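Local coordinates for choline binding protein PCPA (Streptococcus pneumoniae, PDB 4CP6) that is a choline-binding protein with a leucine-rich repeat region, a pneumococcal vaccine antigen that is probably held at the cell surface through choline, at residues V230-L239 and Y251-E259; L299-A310 and L322-V333. One frame throughout, in Å; residues are numbered along the deposited sequence.

Contact 1. Residues V230-L239 and Y251-E259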
# COMPACT_ATOMS: atom_id res chain seq x y z
N VAL A 230 9.10 -12.22 -5.09
CA VAL A 230 7.95 -11.51 -5.71
C VAL A 230 6.67 -12.20 -5.30
O VAL A 230 6.57 -13.43 -5.44
CB VAL A 230 8.09 -11.45 -7.25
CG1 VAL A 230 6.96 -10.63 -7.87
CG2 VAL A 230 9.44 -10.83 -7.63
N LEU A 231 5.70 -11.43 -4.80
CA LEU A 231 4.43 -11.98 -4.34
C LEU A 231 3.40 -12.06 -5.45
O LEU A 231 3.11 -11.06 -6.11
CB LEU A 231 3.91 -11.12 -3.18
CG LEU A 231 2.57 -11.50 -2.57
CD1 LEU A 231 2.64 -12.84 -1.82
CD2 LEU A 231 2.13 -10.42 -1.59
N PHE A 232 2.81 -13.26 -5.65
CA PHE A 232 1.78 -13.55 -6.61
C PHE A 232 0.61 -14.24 -5.93
O PHE A 232 0.76 -14.81 -4.84
CB PHE A 232 2.31 -14.58 -7.63
CG PHE A 232 3.33 -14.08 -8.63
CD1 PHE A 232 4.68 -14.04 -8.30
CD2 PHE A 232 2.93 -13.62 -9.87
CE1 PHE A 232 5.63 -13.61 -9.23
CE2 PHE A 232 3.88 -13.19 -10.80
CZ PHE A 232 5.22 -13.16 -10.46
N SER A 233 -0.51 -14.29 -6.63
CA SER A 233 -1.57 -15.23 -6.26
C SER A 233 -1.00 -16.64 -6.54
O SER A 233 -0.09 -16.80 -7.37
CB SER A 233 -2.81 -15.02 -7.11
OG SER A 233 -2.53 -15.10 -8.51
N LYS A 234 -1.50 -17.68 -5.84
CA LYS A 234 -0.98 -19.03 -6.03
C LYS A 234 -0.96 -19.47 -7.51
O LYS A 234 0.02 -20.08 -7.97
CB LYS A 234 -1.83 -19.98 -5.18
CG LYS A 234 -1.38 -21.43 -5.22
CD LYS A 234 -0.23 -21.69 -4.32
CE LYS A 234 0.05 -23.17 -4.26
NZ LYS A 234 1.19 -23.45 -3.37
N ASP A 235 -1.99 -19.09 -8.27
CA ASP A 235 -2.09 -19.45 -9.70
C ASP A 235 -1.25 -18.55 -10.64
O ASP A 235 -1.24 -18.78 -11.86
CB ASP A 235 -3.56 -19.50 -10.13
CG ASP A 235 -4.32 -18.17 -10.09
OD1 ASP A 235 -3.68 -17.10 -9.98
OD2 ASP A 235 -5.57 -18.20 -10.16
N LYS A 236 -0.52 -17.55 -10.07
CA LYS A 236 0.37 -16.63 -10.80
C LYS A 236 -0.37 -15.74 -11.79
O LYS A 236 0.29 -15.04 -12.56
CB LYS A 236 1.55 -17.38 -11.46
CG LYS A 236 2.51 -17.98 -10.41
CD LYS A 236 3.40 -19.11 -10.98
CE LYS A 236 4.50 -18.67 -11.93
NZ LYS A 236 5.59 -17.94 -11.23
N THR A 237 -1.72 -15.66 -11.70
CA THR A 237 -2.46 -14.74 -12.57
C THR A 237 -2.33 -13.30 -12.10
O THR A 237 -2.51 -12.38 -12.91
CB THR A 237 -3.92 -15.12 -12.70
OG1 THR A 237 -4.59 -15.01 -11.43
CG2 THR A 237 -4.10 -16.50 -13.33
N GLN A 238 -2.04 -13.09 -10.80
CA GLN A 238 -1.92 -11.73 -10.25
C GLN A 238 -0.53 -11.55 -9.73
O GLN A 238 -0.13 -12.30 -8.82
CB GLN A 238 -2.96 -11.48 -9.13
CG GLN A 238 -4.41 -11.77 -9.53
CD GLN A 238 -5.40 -11.68 -8.41
OE1 GLN A 238 -5.91 -12.70 -7.91
NE2 GLN A 238 -5.77 -10.46 -8.05
N LEU A 239 0.22 -10.57 -10.25
CA LEU A 239 1.49 -10.19 -9.66
C LEU A 239 1.09 -9.11 -8.66
O LEU A 239 0.66 -8.01 -9.05
CB LEU A 239 2.50 -9.71 -10.72
CG LEU A 239 3.92 -9.54 -10.22
CD1 LEU A 239 4.91 -9.50 -11.41
CD2 LEU A 239 4.09 -8.28 -9.31
N TYR A 251 13.80 -8.17 -15.52
CA TYR A 251 12.78 -9.11 -15.03
C TYR A 251 11.80 -9.38 -16.11
O TYR A 251 11.47 -8.49 -16.91
CB TYR A 251 12.05 -8.49 -13.81
CG TYR A 251 11.04 -9.41 -13.15
CD1 TYR A 251 11.45 -10.47 -12.35
CD2 TYR A 251 9.67 -9.17 -13.26
CE1 TYR A 251 10.53 -11.32 -11.74
CE2 TYR A 251 8.73 -10.00 -12.64
CZ TYR A 251 9.18 -11.08 -11.89
OH TYR A 251 8.29 -11.90 -11.28
N LYS A 252 11.30 -10.63 -16.14
CA LYS A 252 10.27 -11.05 -17.05
C LYS A 252 9.11 -11.60 -16.23
O LYS A 252 9.31 -12.51 -15.43
CB LYS A 252 10.77 -12.16 -18.01
CG LYS A 252 11.92 -11.71 -18.90
CD LYS A 252 12.37 -12.83 -19.84
CE LYS A 252 13.75 -12.54 -20.39
NZ LYS A 252 14.66 -13.70 -20.17
N THR A 253 7.89 -11.06 -16.40
CA THR A 253 6.75 -11.63 -15.69
C THR A 253 6.47 -13.03 -16.25
O THR A 253 6.67 -13.31 -17.45
CB THR A 253 5.52 -10.72 -15.81
OG1 THR A 253 5.24 -10.48 -17.21
CG2 THR A 253 5.70 -9.42 -15.07
N PRO A 254 5.96 -13.94 -15.40
CA PRO A 254 5.66 -15.30 -15.89
C PRO A 254 4.53 -15.33 -16.89
O PRO A 254 3.69 -14.42 -16.94
CB PRO A 254 5.30 -16.07 -14.61
CG PRO A 254 4.96 -15.04 -13.59
CD PRO A 254 5.70 -13.77 -13.96
N LYS A 255 4.50 -16.38 -17.73
CA LYS A 255 3.51 -16.49 -18.79
C LYS A 255 2.05 -16.49 -18.32
O LYS A 255 1.17 -16.12 -19.09
CB LYS A 255 3.79 -17.73 -19.67
CG LYS A 255 3.66 -19.07 -18.93
CD LYS A 255 3.72 -20.24 -19.92
CE LYS A 255 3.46 -21.56 -19.25
NZ LYS A 255 3.52 -22.68 -20.23
N GLU A 256 1.80 -16.88 -17.05
CA GLU A 256 0.45 -16.95 -16.49
C GLU A 256 -0.10 -15.60 -16.07
O GLU A 256 -1.28 -15.52 -15.83
CB GLU A 256 0.45 -17.83 -15.22
CG GLU A 256 0.80 -19.30 -15.45
CD GLU A 256 2.28 -19.64 -15.41
OE1 GLU A 256 3.10 -18.75 -15.09
OE2 GLU A 256 2.61 -20.83 -15.66
N THR A 257 0.75 -14.56 -15.96
CA THR A 257 0.29 -13.28 -15.44
C THR A 257 -0.83 -12.67 -16.26
O THR A 257 -0.68 -12.55 -17.49
CB THR A 257 1.44 -12.29 -15.27
OG1 THR A 257 2.63 -12.95 -14.85
CG2 THR A 257 1.10 -11.16 -14.32
N LYS A 258 -1.93 -12.29 -15.61
CA LYS A 258 -3.06 -11.62 -16.27
C LYS A 258 -3.12 -10.15 -15.82
O LYS A 258 -3.62 -9.29 -16.56
CB LYS A 258 -4.38 -12.29 -15.91
CG LYS A 258 -4.44 -13.74 -16.40
CD LYS A 258 -5.85 -14.29 -16.35
CE LYS A 258 -6.03 -15.46 -17.29
NZ LYS A 258 -5.82 -16.77 -16.60
N GLU A 259 -2.64 -9.84 -14.61
CA GLU A 259 -2.67 -8.46 -14.16
C GLU A 259 -1.55 -8.13 -13.22
O GLU A 259 -1.10 -8.99 -12.43
CB GLU A 259 -4.03 -8.11 -13.53
CG GLU A 259 -4.29 -8.79 -12.21
CD GLU A 259 -5.59 -8.36 -11.56
OE1 GLU A 259 -5.77 -7.15 -11.25
OE2 GLU A 259 -6.45 -9.25 -11.36
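A beta-hairpin interposed in a leucine-rich repeat solenoid packs on the coil that follows it, bringing Thr237 and Gln238 beside Lys258 and Glu259, where the mixed sheet changes from antiparallel to parallel pairing. Thr237 O is gripped by two consecutive amides: Lys258 N at 2.8 Å, tilted from the carbonyl plane, and Glu259 N at 3.1 Å, nearly in line with the C=O bond. Leu239 N returns a bond to Glu259 O (3.0 Å), completing the parallel bridge between Gln238 and Glu259, whose side chains run alongside each other with amide and carboxylate planes 26° apart.

The hairpin turn is held by Asp235 OD1, which accepts from Ser233 OG, Thr237 N and Thr237 OG1; the bond from Thr237 N makes an Asx turn. With OG1 of Thr237 placed between its backbone N and carbonyl carbon (chi1 64°), the hydroxyl reaches this carboxylate while CG2 lies beside the aliphatic chain of Lys258.

Closer to the core, Pro254 CG approaches Phe232 CE2 at 3.5 Å, and Tyr251 OH meets the edge of the Phe232 ring in its plane, 3.4 Å from CZ. Leu239 CD1 reaches Thr253 CG2 (3.7 Å) and the edge of the Tyr251 ring. Backbone bonds thus set the strand pairing, the Asp235 carboxylate with its three donors shapes the turn, and an aromatic, proline and leucine cluster joins the hairpin to the following coil.

Contact 2. Residues L299-A310 and L322-V333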
# COMPACT_ATOMS: atom_id res chain seq x y z
N LEU A 299 5.31 -3.89 -23.54
CA LEU A 299 3.87 -4.01 -23.30
C LEU A 299 3.28 -4.94 -24.35
O LEU A 299 3.54 -4.77 -25.54
CB LEU A 299 3.20 -2.64 -23.39
CG LEU A 299 3.75 -1.58 -22.40
CD1 LEU A 299 3.08 -0.23 -22.65
CD2 LEU A 299 3.56 -2.03 -20.94
N PRO A 300 2.46 -5.91 -23.92
CA PRO A 300 2.00 -6.96 -24.84
C PRO A 300 0.77 -6.64 -25.68
O PRO A 300 -0.01 -5.76 -25.35
CB PRO A 300 1.72 -8.13 -23.90
CG PRO A 300 1.22 -7.44 -22.63
CD PRO A 300 2.11 -6.23 -22.52
N ASN A 301 0.60 -7.39 -26.80
CA ASN A 301 -0.57 -7.25 -27.65
C ASN A 301 -1.88 -7.46 -26.89
O ASN A 301 -2.87 -6.86 -27.24
CB ASN A 301 -0.49 -8.28 -28.80
CG ASN A 301 0.70 -8.02 -29.70
OD1 ASN A 301 1.51 -8.93 -30.03
ND2 ASN A 301 0.84 -6.78 -30.12
N SER A 302 -1.86 -8.32 -25.85
CA SER A 302 -3.04 -8.61 -25.05
C SER A 302 -3.45 -7.48 -24.09
O SER A 302 -4.53 -7.58 -23.50
CB SER A 302 -2.81 -9.88 -24.23
OG SER A 302 -1.61 -9.75 -23.50
N LEU A 303 -2.60 -6.44 -23.92
CA LEU A 303 -2.92 -5.41 -22.92
C LEU A 303 -4.19 -4.64 -23.25
O LEU A 303 -4.28 -4.00 -24.30
CB LEU A 303 -1.72 -4.47 -22.80
CG LEU A 303 -1.82 -3.36 -21.73
CD1 LEU A 303 -1.90 -3.96 -20.32
CD2 LEU A 303 -0.59 -2.49 -21.83
N GLU A 304 -5.16 -4.66 -22.31
CA GLU A 304 -6.43 -3.99 -22.51
C GLU A 304 -6.59 -2.72 -21.69
O GLU A 304 -7.34 -1.82 -22.10
CB GLU A 304 -7.56 -4.92 -22.03
CG GLU A 304 -7.69 -6.26 -22.76
CD GLU A 304 -8.69 -7.22 -22.12
OE1 GLU A 304 -9.43 -6.81 -21.20
OE2 GLU A 304 -8.69 -8.41 -22.53
N THR A 305 -6.02 -2.69 -20.48
CA THR A 305 -6.28 -1.61 -19.53
C THR A 305 -5.01 -1.15 -18.89
O THR A 305 -4.26 -1.97 -18.34
CB THR A 305 -7.25 -2.17 -18.43
OG1 THR A 305 -8.44 -2.64 -19.07
CG2 THR A 305 -7.59 -1.12 -17.35
N ILE A 306 -4.83 0.18 -18.82
CA ILE A 306 -3.71 0.79 -18.11
C ILE A 306 -4.34 1.84 -17.21
O ILE A 306 -4.87 2.84 -17.70
CB ILE A 306 -2.63 1.39 -19.02
CG1 ILE A 306 -2.21 0.43 -20.11
CG2 ILE A 306 -1.42 1.82 -18.16
CD1 ILE A 306 -1.21 1.07 -21.11
N GLU A 307 -4.31 1.63 -15.89
CA GLU A 307 -4.99 2.49 -14.94
C GLU A 307 -4.24 3.76 -14.58
O GLU A 307 -3.08 3.97 -14.98
CB GLU A 307 -5.36 1.69 -13.68
CG GLU A 307 -6.30 0.53 -13.92
CD GLU A 307 -6.84 -0.11 -12.65
OE1 GLU A 307 -6.17 -0.08 -11.58
OE2 GLU A 307 -7.96 -0.66 -12.74
N ARG A 308 -4.92 4.60 -13.80
CA ARG A 308 -4.44 5.89 -13.37
C ARG A 308 -3.01 5.88 -12.83
O ARG A 308 -2.68 5.07 -11.97
CB ARG A 308 -5.41 6.46 -12.33
CG ARG A 308 -4.94 7.72 -11.59
CD ARG A 308 -6.08 8.39 -10.83
NE ARG A 308 -5.61 9.61 -10.15
CZ ARG A 308 -5.22 9.70 -8.89
NH1 ARG A 308 -5.22 8.62 -8.11
NH2 ARG A 308 -4.83 10.87 -8.38
N LEU A 309 -2.19 6.78 -13.34
CA LEU A 309 -0.83 7.00 -12.86
C LEU A 309 -0.00 5.73 -12.84
O LEU A 309 0.91 5.60 -12.03
CB LEU A 309 -0.81 7.76 -11.51
CG LEU A 309 -1.31 9.22 -11.63
CD1 LEU A 309 -1.74 9.77 -10.26
CD2 LEU A 309 -0.23 10.09 -12.24
N ALA A 310 -0.22 4.86 -13.83
CA ALA A 310 0.61 3.65 -13.90
C ALA A 310 2.08 4.03 -14.23
O ALA A 310 3.00 3.41 -13.73
CB ALA A 310 0.08 2.71 -14.98
N LEU A 322 2.74 2.00 -26.71
CA LEU A 322 1.42 1.52 -26.28
C LEU A 322 0.92 0.55 -27.35
O LEU A 322 0.90 0.87 -28.54
CB LEU A 322 0.44 2.68 -26.08
CG LEU A 322 0.86 3.75 -25.06
CD1 LEU A 322 -0.14 4.91 -25.06
CD2 LEU A 322 1.01 3.15 -23.63
N PRO A 323 0.58 -0.67 -26.93
CA PRO A 323 0.22 -1.70 -27.91
C PRO A 323 -1.08 -1.44 -28.61
O PRO A 323 -1.85 -0.53 -28.25
CB PRO A 323 0.25 -3.01 -27.11
CG PRO A 323 0.01 -2.58 -25.69
CD PRO A 323 0.61 -1.20 -25.55
N ASP A 324 -1.31 -2.21 -29.67
CA ASP A 324 -2.34 -1.89 -30.62
C ASP A 324 -3.77 -1.94 -30.17
O ASP A 324 -4.63 -1.33 -30.82
CB ASP A 324 -2.19 -2.78 -31.88
CG ASP A 324 -0.88 -2.57 -32.63
OD1 ASP A 324 -0.32 -1.45 -32.59
OD2 ASP A 324 -0.39 -3.55 -33.27
N ASN A 325 -4.05 -2.66 -29.07
CA ASN A 325 -5.41 -2.98 -28.67
C ASN A 325 -5.83 -2.45 -27.29
O ASN A 325 -6.82 -2.93 -26.74
CB ASN A 325 -5.57 -4.52 -28.72
CG ASN A 325 -4.98 -5.15 -29.97
OD1 ASN A 325 -5.42 -4.84 -31.08
ND2 ASN A 325 -3.92 -5.99 -29.84
N VAL A 326 -5.08 -1.49 -26.71
CA VAL A 326 -5.48 -0.97 -25.41
C VAL A 326 -6.86 -0.31 -25.57
O VAL A 326 -7.08 0.48 -26.51
CB VAL A 326 -4.47 0.05 -24.86
CG1 VAL A 326 -4.85 0.45 -23.45
CG2 VAL A 326 -3.05 -0.50 -24.87
N LYS A 327 -7.79 -0.66 -24.67
CA LYS A 327 -9.15 -0.16 -24.71
C LYS A 327 -9.42 0.89 -23.64
O LYS A 327 -10.27 1.76 -23.84
CB LYS A 327 -10.13 -1.33 -24.49
CG LYS A 327 -10.05 -2.44 -25.56
CD LYS A 327 -11.22 -3.41 -25.43
CE LYS A 327 -10.78 -4.85 -25.26
NZ LYS A 327 -11.93 -5.78 -25.09
N ASN A 328 -8.76 0.77 -22.48
CA ASN A 328 -9.08 1.61 -21.34
C ASN A 328 -7.85 2.25 -20.78
O ASN A 328 -6.93 1.54 -20.36
CB ASN A 328 -9.75 0.76 -20.24
CG ASN A 328 -10.82 -0.17 -20.73
OD1 ASN A 328 -11.84 0.27 -21.29
ND2 ASN A 328 -10.59 -1.48 -20.61
N PHE A 329 -7.85 3.57 -20.70
CA PHE A 329 -6.79 4.33 -20.04
C PHE A 329 -7.38 5.06 -18.85
O PHE A 329 -8.38 5.77 -19.02
CB PHE A 329 -6.20 5.38 -20.97
CG PHE A 329 -5.45 4.83 -22.14
CD1 PHE A 329 -4.14 4.37 -22.00
CD2 PHE A 329 -6.04 4.76 -23.39
CE1 PHE A 329 -3.45 3.83 -23.09
CE2 PHE A 329 -5.35 4.24 -24.48
CZ PHE A 329 -4.06 3.80 -24.33
N GLY A 330 -6.76 4.95 -17.67
CA GLY A 330 -7.23 5.73 -16.54
C GLY A 330 -6.80 7.18 -16.69
O GLY A 330 -5.99 7.54 -17.57
N LYS A 331 -7.28 8.02 -15.78
CA LYS A 331 -6.94 9.45 -15.74
C LYS A 331 -5.44 9.59 -15.41
O LYS A 331 -4.93 8.85 -14.57
CB LYS A 331 -7.82 10.13 -14.68
CG LYS A 331 -7.68 11.64 -14.57
CD LYS A 331 -8.77 12.21 -13.65
CE LYS A 331 -8.54 13.66 -13.29
NZ LYS A 331 -9.79 14.31 -12.78
N HIS A 332 -4.73 10.51 -16.05
CA HIS A 332 -3.30 10.72 -15.78
C HIS A 332 -2.50 9.44 -15.92
O HIS A 332 -1.68 9.11 -15.06
CB HIS A 332 -3.06 11.39 -14.41
CG HIS A 332 -3.56 12.80 -14.37
ND1 HIS A 332 -2.92 13.83 -15.03
CD2 HIS A 332 -4.67 13.28 -13.77
CE1 HIS A 332 -3.62 14.92 -14.73
NE2 HIS A 332 -4.70 14.63 -14.03
N VAL A 333 -2.71 8.71 -17.02
CA VAL A 333 -2.03 7.44 -17.17
C VAL A 333 -0.52 7.61 -17.30
O VAL A 333 0.23 6.73 -16.85
CB VAL A 333 -2.65 6.61 -18.31
CG1 VAL A 333 -2.51 7.33 -19.66
CG2 VAL A 333 -2.03 5.23 -18.37
O HOH W 1 -2.96 -3.97 -26.75
O HOH W 2 -11.64 -4.67 -21.96
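Thr305 and Ile306 pair in parallel with Asn328 and Phe329. Glu304 O receives both Lys327 N (2.9 Å) and Asn328 N, Ile306 N binds Asn328 O, and Ile306 O takes Gly330 N at 2.8 Å in its carbonyl plane.

On the face carrying Ile306 and Phe329, Ile306 CG2 presses tightly on Val333 CG2 at 3.5 Å, while its CD1 reaches Leu322 CD2 and Phe329 CE1. Val326 CG1 lies over one face of the Phe329 ring, offset toward its rim. Pro323 rests against both Leu299 and Leu303, its CD on Leu299 CB and its CG 3.9 Å from Leu303 CB.

The turns match too. With CG anti to the carbonyl carbon (chi1 -44°), Asn325 turns its amide toward Asn301 O, which lies in the amide plane and takes ND2 in an almost straight bond (2.9 Å, 174°); a water joins Asn301 O, Leu303 O and Asn325 N. At the other end Leu309 N meets His332 O from above its carbonyl plane.

Strand 305-306 also pairs with strand 282-283 of the preceding coil. From the next coil, Asn348 holds Asn325 OD1 and Phe355 stacks on His332; the contact is an interior step of the solenoid.

In the fold
Contact 1 closes before contact 2 opens along the chain, and their centres lie 18 Å apart, with nearest atoms about 7 Å apart and no direct touch. They share one mixed sheet. Contact 1 joins strand 238-241 of the antiparallel end to the start of the parallel part at strand 259-260; strand 282-283 follows, and contact 2 pairs strands 305-306 and 328-329, the next two in order. The pair illustrates how a solenoid accommodates an insertion: the hairpin's last strand offers an edge on which the following coils stack in parallel, beyond the coils that precede it. Contact 2, within the BspA-type leucine-rich repeat region, is one such coil-to-coil step in the elongated single-chain fold.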